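Long-range contacts in L-lactate dehydrogenase (Trichomonas vaginalis, PDB 4UUL), which catalyses the NAD(H)-dependent interconversion of pyruvate and L-lactate, and probably, like its family, can also act on malate: residues B[13-18]-B[239-244]; B[82-87]-B[126-131]; B[122-127]-B[254-259]; B[152-157]-B[245-250]; B[179-184]-B[264-269]. The protein carries 1 engineered substitution. All blocks are in the same frame, centred on the assembly; numbering follows the deposited sequence.

Interaction 1 (B[13-18]-B[239-244]); sequences AGQIGY and TSAASP
Gln15 and Ile16 open helix 15-25, within the glycine-rich motif of the NAD-binding domain, and pack against Ala241 and Pro244 of the C-terminal domain. Two helix starts meet here. Gly14 immediately precedes helix 15-25, and Ala241 immediately precedes helix 242-257. The CA atoms of Ile16 and Ala241 are 5.0 Å apart. Gln15 makes the tightest touch, with its CG 3.3 Å from Ala241 CB. Its CG stands anti to the backbone N (chi1 -170°), which carries the first carbons of the chain across the Ala241 methyl. Ile16 uses its longer branch. CG1 rests 3.9 Å from Ala241 CA, and CD1 reaches on to Pro244 CG, also at 3.9 Å. The isoleucine crosses the proline at about a right angle. No hydrogen bond joins the two segments, so the contact is apolar. Gly14 and Gly17 belong to the spacing Gly-x-x-Gly-x-x-Gly, which begins at Gly11 and is the dinucleotide-binding signature of the Rossmann fold. Both Gln15 and Ile16 bind NADH in another structure of this protein, although no cofactor occupies this chain. The second subunit also comes close. Glu55 of that subunit accepts hydrogen bonds from the backbone N atoms of Ala241 and Ser243, at the start of helix 242-257. Tyr18 hydroxyl bonds to the N of Ala242 of the second subunit.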
# COMPACT_ATOMS: atom_id res chain seq x y z
N ALA B 13 -0.53 13.90 -4.46
CA ALA B 13 -1.96 13.74 -4.24
C ALA B 13 -2.61 12.67 -5.10
O ALA B 13 -3.77 12.33 -4.92
CB ALA B 13 -2.65 15.06 -4.44
N GLY B 14 -1.89 12.15 -6.07
CA GLY B 14 -2.46 11.14 -6.93
C GLY B 14 -2.47 9.78 -6.32
O GLY B 14 -2.02 9.57 -5.18
N GLN B 15 -2.95 8.80 -7.07
CA GLN B 15 -3.07 7.45 -6.50
C GLN B 15 -1.71 6.81 -6.17
O GLN B 15 -1.58 6.14 -5.16
CB GLN B 15 -3.87 6.54 -7.39
CG GLN B 15 -4.19 5.24 -6.68
CD GLN B 15 -4.81 5.45 -5.30
OE1 GLN B 15 -4.29 4.98 -4.30
NE2 GLN B 15 -5.93 6.18 -5.24
N ILE B 16 -0.72 6.97 -7.06
CA ILE B 16 0.59 6.44 -6.76
C ILE B 16 1.11 7.10 -5.48
O ILE B 16 1.58 6.42 -4.54
CB ILE B 16 1.54 6.59 -7.93
CG1 ILE B 16 1.11 5.63 -9.07
CG2 ILE B 16 2.94 6.33 -7.48
CD1 ILE B 16 1.82 5.87 -10.41
N GLY B 17 1.01 8.41 -5.40
CA GLY B 17 1.52 9.09 -4.23
C GLY B 17 0.88 8.64 -2.93
O GLY B 17 1.53 8.54 -1.88
N TYR B 18 -0.41 8.41 -3.01
CA TYR B 18 -1.21 7.98 -1.86
C TYR B 18 -0.62 6.66 -1.33
O TYR B 18 -0.39 6.50 -0.10
CB TYR B 18 -2.64 7.78 -2.30
CG TYR B 18 -3.62 7.35 -1.23
CD1 TYR B 18 -4.06 8.23 -0.25
CD2 TYR B 18 -4.15 6.12 -1.23
CE1 TYR B 18 -4.99 7.86 0.71
CE2 TYR B 18 -5.09 5.74 -0.32
CZ TYR B 18 -5.51 6.61 0.65
OH TYR B 18 -6.47 6.19 1.50
N THR B 239 -5.65 4.20 -14.62
CA THR B 239 -4.38 3.49 -14.84
C THR B 239 -3.88 2.82 -13.58
O THR B 239 -4.38 3.09 -12.52
CB THR B 239 -3.30 4.44 -15.36
OG1 THR B 239 -3.09 5.49 -14.42
CG2 THR B 239 -3.73 5.05 -16.66
N SER B 240 -2.88 1.97 -13.74
CA SER B 240 -2.31 1.23 -12.64
C SER B 240 -1.71 2.18 -11.60
O SER B 240 -1.29 3.30 -11.90
CB SER B 240 -1.27 0.23 -13.14
OG SER B 240 -1.87 -0.80 -13.94
N ALA B 241 -1.72 1.72 -10.36
CA ALA B 241 -1.19 2.51 -9.24
C ALA B 241 -0.39 1.64 -8.26
O ALA B 241 0.77 1.90 -7.98
CB ALA B 241 -2.29 3.27 -8.56
N ALA B 242 -1.01 0.58 -7.73
CA ALA B 242 -0.30 -0.29 -6.82
C ALA B 242 0.89 -0.97 -7.47
O ALA B 242 1.93 -1.08 -6.83
CB ALA B 242 -1.23 -1.32 -6.23
N SER B 243 0.77 -1.42 -8.72
CA SER B 243 1.87 -2.12 -9.36
C SER B 243 3.08 -1.23 -9.69
O SER B 243 4.21 -1.64 -9.42
CB SER B 243 1.42 -3.02 -10.53
OG SER B 243 0.78 -2.24 -11.50
N PRO B 244 2.88 -0.01 -10.23
CA PRO B 244 4.08 0.86 -10.38
C PRO B 244 4.65 1.25 -9.03
O PRO B 244 5.86 1.41 -8.93
CB PRO B 244 3.57 2.06 -11.18
CG PRO B 244 2.09 2.03 -11.07
CD PRO B 244 1.71 0.57 -10.92

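Interaction 2 (B[82-87]-B[126-131]); sequences CAFLVA and LVIGNP
Leu85 and Leu126 anchor a short parallel strand pairing. Leu126 N gives its hydrogen to Ala83 O at 2.9 Å. Leu126 O then takes one from Leu85 N, also at 2.9 Å and nearly straight (169°). Both bonds run close to the line of the C=O they meet. At the end of strand 82-85, Leu85 O is gripped twice. Gly129 N approaches it in the carbonyl plane at 3.0 Å, while Ile128 N stands above that plane, 2.9 Å away. This pair of hydrogen bonds holds the loop that follows strand 124-127. Gly129 CA packs 3.4 Å from Val86 O, a close backbone approach. Side chains then pack on both faces of the sheet. On one face, Leu126 CD2 lies obliquely to the Phe84 ring, and Ile128 CD1 meets the edge of that ring at CD2, 4.0 Å away. Ile128 CG1 is anti to the carbonyl carbon (chi1 -61°), and the branch extends to touch Val86 CG2 as well. On the other face, Leu85 CD1 meets Val127 CG2. Ile128 and Asn130 bind NADH in another structure of the protein, so the loop forms part of the cofactor site. The pairing closes the beta-alpha-beta unit of strand 82-85, helix 97-118 and strand 124-127. Strand 5-10 pairs with strand 82-85 on its other side, and strand 151-153 flanks 124-127. Met252 of helix 242-257 packs on Phe84 and Leu126.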
# COMPACT_ATOMS: atom_id res chain seq x y z
N CYS B 82 16.34 11.21 -1.27
CA CYS B 82 15.87 10.54 -2.48
C CYS B 82 14.55 11.16 -2.98
O CYS B 82 13.88 11.89 -2.23
CB CYS B 82 15.80 9.00 -2.35
SG CYS B 82 14.50 8.42 -1.26
N ALA B 83 14.21 10.89 -4.24
CA ALA B 83 13.04 11.44 -4.83
C ALA B 83 12.40 10.45 -5.76
O ALA B 83 13.05 9.76 -6.55
CB ALA B 83 13.41 12.69 -5.66
N PHE B 84 11.07 10.41 -5.68
CA PHE B 84 10.21 9.66 -6.59
C PHE B 84 9.51 10.71 -7.47
O PHE B 84 8.57 11.38 -7.02
CB PHE B 84 9.20 8.84 -5.82
CG PHE B 84 9.81 7.73 -5.00
CD1 PHE B 84 10.29 7.96 -3.72
CD2 PHE B 84 9.89 6.45 -5.53
CE1 PHE B 84 10.83 6.94 -2.98
CE2 PHE B 84 10.44 5.42 -4.74
CZ PHE B 84 10.90 5.69 -3.48
N LEU B 85 10.01 10.85 -8.71
CA LEU B 85 9.46 11.87 -9.64
C LEU B 85 8.32 11.20 -10.40
O LEU B 85 8.49 10.68 -11.52
CB LEU B 85 10.54 12.42 -10.55
CG LEU B 85 11.66 13.15 -9.87
CD1 LEU B 85 12.56 13.77 -10.89
CD2 LEU B 85 11.26 14.17 -8.81
N VAL B 86 7.15 11.23 -9.78
CA VAL B 86 5.95 10.59 -10.31
C VAL B 86 5.20 11.52 -11.25
O VAL B 86 4.69 11.10 -12.29
CB VAL B 86 5.00 10.21 -9.14
CG1 VAL B 86 3.67 9.69 -9.62
CG2 VAL B 86 5.73 9.18 -8.28
N ALA B 87 5.14 12.80 -10.90
CA ALA B 87 4.37 13.78 -11.67
C ALA B 87 4.97 13.94 -13.06
O ALA B 87 6.18 14.03 -13.21
CB ALA B 87 4.35 15.17 -10.95
N LEU B 126 14.70 8.90 -8.75
CA LEU B 126 14.03 7.89 -9.55
C LEU B 126 12.91 8.54 -10.35
O LEU B 126 11.92 9.03 -9.80
CB LEU B 126 13.46 6.82 -8.65
CG LEU B 126 12.66 5.72 -9.36
CD1 LEU B 126 13.45 5.06 -10.49
CD2 LEU B 126 12.20 4.67 -8.36
N VAL B 127 13.06 8.54 -11.67
CA VAL B 127 12.09 9.14 -12.57
C VAL B 127 11.09 8.11 -13.02
O VAL B 127 11.44 7.05 -13.57
CB VAL B 127 12.81 9.78 -13.78
CG1 VAL B 127 11.80 10.46 -14.66
CG2 VAL B 127 13.87 10.72 -13.29
N ILE B 128 9.81 8.40 -12.75
CA ILE B 128 8.71 7.51 -13.02
C ILE B 128 7.76 8.08 -14.05
O ILE B 128 7.33 7.36 -14.96
CB ILE B 128 7.97 7.19 -11.72
CG1 ILE B 128 8.94 6.48 -10.75
CG2 ILE B 128 6.72 6.35 -11.96
CD1 ILE B 128 8.54 6.49 -9.32
N GLY B 129 7.45 9.35 -13.95
CA GLY B 129 6.52 9.99 -14.89
C GLY B 129 7.02 9.88 -16.33
O GLY B 129 8.18 10.06 -16.61
N ASN B 130 6.09 9.59 -17.21
CA ASN B 130 6.46 9.39 -18.58
C ASN B 130 6.58 10.67 -19.39
O ASN B 130 5.96 11.70 -19.09
CB ASN B 130 5.57 8.36 -19.25
CG ASN B 130 6.06 6.92 -19.00
OD1 ASN B 130 7.29 6.58 -19.03
ND2 ASN B 130 5.09 6.06 -18.73
N PRO B 131 7.44 10.64 -20.43
CA PRO B 131 8.31 9.56 -20.88
C PRO B 131 9.58 9.49 -20.02
O PRO B 131 10.36 10.43 -20.00
CB PRO B 131 8.63 9.96 -22.34
CG PRO B 131 8.55 11.48 -22.34
CD PRO B 131 7.55 11.85 -21.31

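Interaction 3 (B[122-127]-B[254-259]); sequences SVKVLV and AWLFGT
Lys124 runs obliquely across one face of the Trp255 indole. Its CG is anti to the carbonyl carbon (chi1 -67°), and beyond that the chain is fully extended, so each methylene passes over the ring system in turn. CB sits above the six-membered ring, 3.6 Å from its centroid and only 8° off the ring normal, a CH-pi contact. CD and CE continue over the five-membered ring, with CE 3.6 Å from NE1. The ammonium group ends beyond the pyrrole part of the ring and bonds to the backbone of the same tryptophan, with NZ 2.7 Å from Trp255 O. It stands well above that carbonyl plane. A water links NZ to Leu256 O, and Gly295 O is a further partner of NZ. These carbonyls probably help to stabilise the positive charge near the end of helix 242-257. Trp255 has its CG anti to the backbone N (chi1 -164°), which sends the indole out from the helix to the strand. Its far edge abuts the backbone, with CH2 3.3 Å from Val125 O. Leu126 N also lies near the ring plane at this edge. Leu256 adds a lighter touch, CD2 to Lys124 CD at 4.0 Å. Gly258, just after the helix, has positive phi. The contact thus sets the last turn of helix 242-257 against strand 124-127, between strands 82-85 and 151-153 of the parallel sheet, and Ser152 of the latter also touches Trp255.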
# COMPACT_ATOMS: atom_id res chain seq x y z
N SER B 122 24.01 13.87 -2.58
CA SER B 122 23.88 12.42 -2.60
C SER B 122 22.51 11.93 -3.03
O SER B 122 22.25 10.73 -3.06
CB SER B 122 24.22 11.85 -1.24
OG SER B 122 23.48 12.54 -0.24
N VAL B 123 21.64 12.86 -3.39
CA VAL B 123 20.25 12.48 -3.69
C VAL B 123 20.15 11.38 -4.75
O VAL B 123 20.84 11.44 -5.77
CB VAL B 123 19.39 13.73 -4.11
CG1 VAL B 123 19.91 14.34 -5.42
CG2 VAL B 123 17.89 13.46 -4.18
N LYS B 124 19.25 10.44 -4.55
CA LYS B 124 18.93 9.43 -5.55
C LYS B 124 17.54 9.74 -6.13
O LYS B 124 16.52 9.65 -5.44
CB LYS B 124 19.00 8.01 -4.94
CG LYS B 124 20.44 7.65 -4.55
CD LYS B 124 20.68 6.28 -4.04
CE LYS B 124 22.18 5.99 -4.13
NZ LYS B 124 22.49 4.66 -3.78
N VAL B 125 17.53 10.06 -7.41
CA VAL B 125 16.37 10.53 -8.12
C VAL B 125 15.89 9.42 -9.05
O VAL B 125 16.56 9.05 -10.00
CB VAL B 125 16.70 11.78 -8.96
CG1 VAL B 125 15.47 12.31 -9.67
CG2 VAL B 125 17.36 12.83 -8.10
N LEU B 126 14.70 8.90 -8.75
CA LEU B 126 14.03 7.89 -9.55
C LEU B 126 12.91 8.54 -10.35
O LEU B 126 11.92 9.03 -9.80
CB LEU B 126 13.46 6.82 -8.65
CG LEU B 126 12.66 5.72 -9.36
CD1 LEU B 126 13.45 5.06 -10.49
CD2 LEU B 126 12.20 4.67 -8.36
N VAL B 127 13.06 8.54 -11.67
CA VAL B 127 12.09 9.14 -12.57
C VAL B 127 11.09 8.11 -13.02
O VAL B 127 11.44 7.05 -13.57
CB VAL B 127 12.81 9.78 -13.78
CG1 VAL B 127 11.80 10.46 -14.66
CG2 VAL B 127 13.87 10.72 -13.29
N ALA B 254 16.53 -1.31 -3.67
CA ALA B 254 17.73 -1.92 -4.24
C ALA B 254 18.84 -0.86 -4.44
O ALA B 254 20.00 -1.12 -4.14
CB ALA B 254 17.42 -2.55 -5.55
N TRP B 255 18.47 0.30 -4.96
CA TRP B 255 19.42 1.39 -5.20
C TRP B 255 20.07 1.87 -3.91
O TRP B 255 21.25 2.23 -3.88
CB TRP B 255 18.70 2.54 -5.91
CG TRP B 255 19.57 3.54 -6.55
CD1 TRP B 255 20.93 3.52 -6.71
CD2 TRP B 255 19.11 4.75 -7.18
NE1 TRP B 255 21.32 4.66 -7.39
CE2 TRP B 255 20.23 5.40 -7.72
CE3 TRP B 255 17.84 5.32 -7.34
CZ2 TRP B 255 20.12 6.59 -8.42
CZ3 TRP B 255 17.73 6.52 -8.03
CH2 TRP B 255 18.87 7.14 -8.57
N LEU B 256 19.30 1.89 -2.83
CA LEU B 256 19.79 2.41 -1.58
C LEU B 256 20.73 1.42 -0.88
O LEU B 256 21.75 1.86 -0.33
CB LEU B 256 18.64 2.79 -0.64
CG LEU B 256 17.89 4.07 -0.95
CD1 LEU B 256 16.58 4.14 -0.18
CD2 LEU B 256 18.72 5.29 -0.65
N PHE B 257 20.39 0.12 -0.89
CA PHE B 257 21.01 -0.87 0.01
C PHE B 257 21.60 -2.09 -0.67
O PHE B 257 22.25 -2.90 -0.01
CB PHE B 257 20.02 -1.32 1.10
CG PHE B 257 19.44 -0.18 1.87
CD1 PHE B 257 20.25 0.57 2.71
CD2 PHE B 257 18.11 0.18 1.72
CE1 PHE B 257 19.76 1.64 3.38
CE2 PHE B 257 17.61 1.27 2.43
CZ PHE B 257 18.44 1.98 3.25
N GLY B 258 21.44 -2.18 -1.99
CA GLY B 258 22.03 -3.29 -2.73
C GLY B 258 21.06 -4.38 -3.09
O GLY B 258 20.02 -4.55 -2.47
N THR B 259 21.39 -5.09 -4.16
CA THR B 259 20.61 -6.24 -4.60
C THR B 259 21.14 -7.54 -4.01
O THR B 259 22.26 -7.58 -3.48
CB THR B 259 20.62 -6.30 -6.14
OG1 THR B 259 21.98 -6.25 -6.61
CG2 THR B 259 19.83 -5.16 -6.72
O HOH W 1 22.82 4.47 -0.86

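Interaction 4 (B[152-157]-B[245-250]); sequences SSLSML and TKAAIQ
The backbones of Leu157 and Ala247 come within 5.3 Å at their CA atoms, where the start of helix 156-170 meets the first half of helix 242-257. Ala247 is the pivot. Its methyl lies 3.5 Å from Leu157 N and 3.9 Å from Met156 CB, so the small residue lets the two helices approach closely. Leu154, a little earlier in the chain, reaches the same helix. Its CG is anti to the backbone N (chi1 -173°), and the two methyls rest on the link between Ala247 and Ala248: CD1 meets Ala247 O at 3.6 Å, while CD2 rests 4.1 Å from Ala248 CB. Met156 is bent at chi2 and chi3. This brings CE to the amide of Gln250, with OE1 3.7 Å away, and the two chains cross at about a right angle. Gln250 OE1 accepts hydrogen bonds from Lys246 NZ at 2.9 Å and from Asn160 ND2. Lys246 NZ in turn bonds to Cys59 O of the second subunit. Leu154 binds NADH in another structure of this protein. The contact sets the link from strand 151-153 into helix 156-170 against helix 242-257, whose Thr245 and Ile249 pack on helix 15-25. Strand 265-270 lies against Ser155 and Met156.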
# COMPACT_ATOMS: atom_id res chain seq x y z
N SER B 152 18.11 7.78 -12.14
CA SER B 152 17.71 6.56 -12.83
C SER B 152 16.22 6.65 -13.17
O SER B 152 15.54 7.52 -12.64
CB SER B 152 18.05 5.31 -12.02
OG SER B 152 17.32 5.25 -10.83
N SER B 153 15.77 5.74 -14.01
CA SER B 153 14.39 5.66 -14.40
C SER B 153 13.86 4.25 -14.22
O SER B 153 14.60 3.28 -14.13
CB SER B 153 14.18 6.14 -15.84
OG SER B 153 14.78 5.30 -16.82
N LEU B 154 12.54 4.15 -14.03
CA LEU B 154 11.89 2.93 -13.63
C LEU B 154 11.50 2.02 -14.79
O LEU B 154 10.54 2.33 -15.49
CB LEU B 154 10.62 3.27 -12.81
CG LEU B 154 9.94 2.08 -12.17
CD1 LEU B 154 10.82 1.42 -11.14
CD2 LEU B 154 8.65 2.47 -11.54
N SER B 155 12.12 0.87 -14.89
CA SER B 155 11.74 -0.18 -15.84
C SER B 155 11.29 -1.47 -15.11
O SER B 155 10.84 -2.39 -15.78
CB SER B 155 12.84 -0.41 -16.88
OG SER B 155 14.01 -0.69 -16.22
N MET B 156 11.26 -1.45 -13.78
CA MET B 156 10.89 -2.70 -13.08
C MET B 156 9.42 -3.12 -13.19
O MET B 156 9.13 -4.28 -13.00
CB MET B 156 11.28 -2.64 -11.59
CG MET B 156 12.72 -3.07 -11.36
SD MET B 156 13.12 -4.75 -11.85
CE MET B 156 11.92 -5.63 -10.85
N LEU B 157 8.51 -2.20 -13.47
CA LEU B 157 7.14 -2.61 -13.70
C LEU B 157 7.08 -3.55 -14.89
O LEU B 157 6.39 -4.59 -14.84
CB LEU B 157 6.20 -1.44 -13.91
CG LEU B 157 4.74 -1.72 -14.23
CD1 LEU B 157 4.09 -2.63 -13.17
CD2 LEU B 157 3.98 -0.45 -14.41
N THR B 245 3.81 1.39 -8.00
CA THR B 245 4.33 1.74 -6.69
C THR B 245 5.23 0.63 -6.16
O THR B 245 6.31 0.88 -5.63
CB THR B 245 3.18 2.02 -5.71
OG1 THR B 245 2.43 3.17 -6.12
CG2 THR B 245 3.72 2.30 -4.33
N LYS B 246 4.77 -0.62 -6.30
CA LYS B 246 5.53 -1.79 -5.86
C LYS B 246 6.90 -1.78 -6.56
O LYS B 246 7.94 -1.97 -5.94
CB LYS B 246 4.74 -3.05 -6.13
CG LYS B 246 5.38 -4.35 -5.62
CD LYS B 246 6.39 -4.98 -6.52
CE LYS B 246 6.97 -6.24 -5.87
NZ LYS B 246 7.89 -6.96 -6.77
N ALA B 247 6.91 -1.59 -7.88
CA ALA B 247 8.14 -1.56 -8.64
C ALA B 247 9.05 -0.39 -8.22
O ALA B 247 10.26 -0.54 -8.17
CB ALA B 247 7.82 -1.45 -10.13
N ALA B 248 8.45 0.78 -7.96
CA ALA B 248 9.21 1.94 -7.56
C ALA B 248 9.95 1.74 -6.24
O ALA B 248 11.13 2.07 -6.11
CB ALA B 248 8.35 3.17 -7.51
N ILE B 249 9.24 1.27 -5.25
CA ILE B 249 9.85 0.95 -3.97
C ILE B 249 10.94 -0.09 -4.13
O ILE B 249 12.03 0.07 -3.60
CB ILE B 249 8.81 0.52 -2.93
CG1 ILE B 249 7.93 1.74 -2.59
CG2 ILE B 249 9.46 -0.08 -1.66
CD1 ILE B 249 6.75 1.39 -1.78
N GLN B 250 10.64 -1.13 -4.90
CA GLN B 250 11.60 -2.20 -5.15
C GLN B 250 12.91 -1.65 -5.76
O GLN B 250 14.02 -1.95 -5.32
CB GLN B 250 10.96 -3.21 -6.10
CG GLN B 250 11.85 -4.38 -6.46
CD GLN B 250 11.09 -5.47 -7.16
OE1 GLN B 250 9.99 -5.25 -7.71
NE2 GLN B 250 11.66 -6.65 -7.17

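Interaction 5 (B[179-184]-B[264-269]); sequences DIIVWG and VLSMGI
Ser266 makes the firm part of this contact with Val182. Val182 N donates to Ser266 OG at 2.9 Å, and the bond is almost perfectly straight (177°). OG is anti to the carbonyl carbon (chi1 -61°), which turns the hydroxyl to the strand of Val182. OG then has its hydrogen for Gln159 OE1, on helix 156-170, so the buried hydroxyl is used both as acceptor and as donor. Around it the packing is close. Ser266 CB lies 3.6 Å from Val182 O, and Ile181 CG2 comes to 3.9 Å from OG. The two strands therefore meet through a serine side chain and not through a backbone ladder. The other end is looser. Between Ile180 O and Val264 O there is a water, which donates to both carbonyls, at 2.8 Å from Ile180 O. Val264 O is also bonded by Gln159 NE2. Farther out, Asp179 OD1 only touches the Val264 methyl CG2 at 3.6 Å, and the two side chains cross at about a right angle. Both of these residues are partly exposed. The contact sets strand 265-270, outermost in its antiparallel sheet within this chain, beside strand 177-183, an inner strand of another. Both belong to the C-terminal alpha/beta domain of the lactate and malate dehydrogenase fold, not far from His186, the predicted proton acceptor, just past Val182 in the chain.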
# COMPACT_ATOMS: atom_id res chain seq x y z
N ASP B 179 16.70 -14.18 -15.13
CA ASP B 179 17.41 -13.42 -16.17
C ASP B 179 16.55 -12.96 -17.32
O ASP B 179 17.04 -12.83 -18.45
CB ASP B 179 18.64 -14.18 -16.66
CG ASP B 179 19.65 -14.39 -15.58
OD1 ASP B 179 19.78 -13.54 -14.68
OD2 ASP B 179 20.31 -15.44 -15.61
N ILE B 180 15.30 -12.62 -17.06
CA ILE B 180 14.51 -11.79 -17.97
C ILE B 180 14.96 -10.34 -17.84
O ILE B 180 15.17 -9.86 -16.74
CB ILE B 180 13.00 -11.91 -17.67
CG1 ILE B 180 12.53 -13.33 -17.93
CG2 ILE B 180 12.22 -10.87 -18.47
CD1 ILE B 180 11.08 -13.56 -17.55
N ILE B 181 15.13 -9.64 -18.98
CA ILE B 181 15.63 -8.27 -18.93
C ILE B 181 14.77 -7.39 -19.81
O ILE B 181 14.37 -7.79 -20.90
CB ILE B 181 17.08 -8.21 -19.48
CG1 ILE B 181 17.97 -9.22 -18.76
CG2 ILE B 181 17.62 -6.78 -19.40
CD1 ILE B 181 19.27 -9.44 -19.50
N VAL B 182 14.53 -6.15 -19.35
CA VAL B 182 13.90 -5.15 -20.18
C VAL B 182 14.97 -4.11 -20.51
O VAL B 182 15.57 -3.54 -19.60
CB VAL B 182 12.71 -4.50 -19.42
CG1 VAL B 182 12.28 -3.34 -20.15
CG2 VAL B 182 11.63 -5.53 -19.25
N TRP B 183 15.27 -3.95 -21.80
CA TRP B 183 16.35 -3.05 -22.20
C TRP B 183 15.80 -1.80 -22.91
O TRP B 183 14.79 -1.88 -23.62
CB TRP B 183 17.29 -3.71 -23.22
CG TRP B 183 17.93 -5.02 -22.93
CD1 TRP B 183 17.36 -6.25 -23.02
CD2 TRP B 183 19.31 -5.24 -22.65
NE1 TRP B 183 18.30 -7.23 -22.80
CE2 TRP B 183 19.51 -6.64 -22.57
CE3 TRP B 183 20.41 -4.39 -22.44
CZ2 TRP B 183 20.76 -7.19 -22.33
CZ3 TRP B 183 21.66 -4.96 -22.25
CH2 TRP B 183 21.81 -6.33 -22.18
N GLY B 184 16.54 -0.71 -22.80
CA GLY B 184 16.32 0.42 -23.68
C GLY B 184 15.31 1.40 -23.16
O GLY B 184 15.30 1.78 -21.98
N VAL B 264 18.95 -9.69 -10.72
CA VAL B 264 19.18 -8.84 -11.86
C VAL B 264 17.94 -7.97 -12.04
O VAL B 264 16.84 -8.49 -12.33
CB VAL B 264 19.45 -9.66 -13.14
CG1 VAL B 264 19.59 -8.74 -14.34
CG2 VAL B 264 20.74 -10.47 -12.96
N LEU B 265 18.11 -6.66 -11.82
CA LEU B 265 17.00 -5.72 -11.95
C LEU B 265 17.21 -4.79 -13.13
O LEU B 265 18.26 -4.13 -13.24
CB LEU B 265 16.88 -4.85 -10.70
CG LEU B 265 16.62 -5.59 -9.37
CD1 LEU B 265 16.38 -4.61 -8.26
CD2 LEU B 265 15.50 -6.61 -9.46
N SER B 266 16.23 -4.74 -14.01
CA SER B 266 16.28 -3.79 -15.11
C SER B 266 16.10 -2.39 -14.51
O SER B 266 15.19 -2.18 -13.71
CB SER B 266 15.15 -4.09 -16.08
OG SER B 266 15.25 -5.39 -16.65
N MET B 267 17.00 -1.50 -14.88
CA MET B 267 16.96 -0.14 -14.43
C MET B 267 17.41 0.80 -15.57
O MET B 267 18.40 0.52 -16.24
CB MET B 267 17.93 0.07 -13.25
CG MET B 267 17.58 -0.75 -12.03
SD MET B 267 18.81 -0.52 -10.71
CE MET B 267 17.84 -0.79 -9.30
N GLY B 268 16.71 1.93 -15.75
CA GLY B 268 17.16 2.95 -16.67
C GLY B 268 18.25 3.74 -16.01
O GLY B 268 18.03 4.33 -14.96
N ILE B 269 19.41 3.80 -16.65
CA ILE B 269 20.53 4.57 -16.10
C ILE B 269 21.18 5.36 -17.21
O ILE B 269 21.14 4.96 -18.37
CB ILE B 269 21.57 3.70 -15.37
CG1 ILE B 269 22.05 2.57 -16.27
CG2 ILE B 269 21.02 3.16 -14.08
CD1 ILE B 269 23.31 1.88 -15.77
O HOH W 2 16.08 -10.51 -14.19

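Overall arrangement
Helix 242-257 is the common thread. It supplies one side of interactions 1, 4 and 3, in that order from its start to its end, and the centres of interactions 1 and 3 are about 20 Å apart. Interactions 2, 3 and 4 all reach the parallel sheet of the NAD-binding domain. Interactions 2 and 3 share Leu126 and Val127. Interactions 2 and 4, their centres about 9 Å apart, meet through the pairing of strands 124-127 and 151-153. Interaction 5 lies within the C-terminal domain, across the chain's centre from interaction 1, and touches interactions 3 and 4. Along the chain, interaction 2 closes before 4 and 5 open. Interactions 1 and 3 join the two domains through helix 242-257.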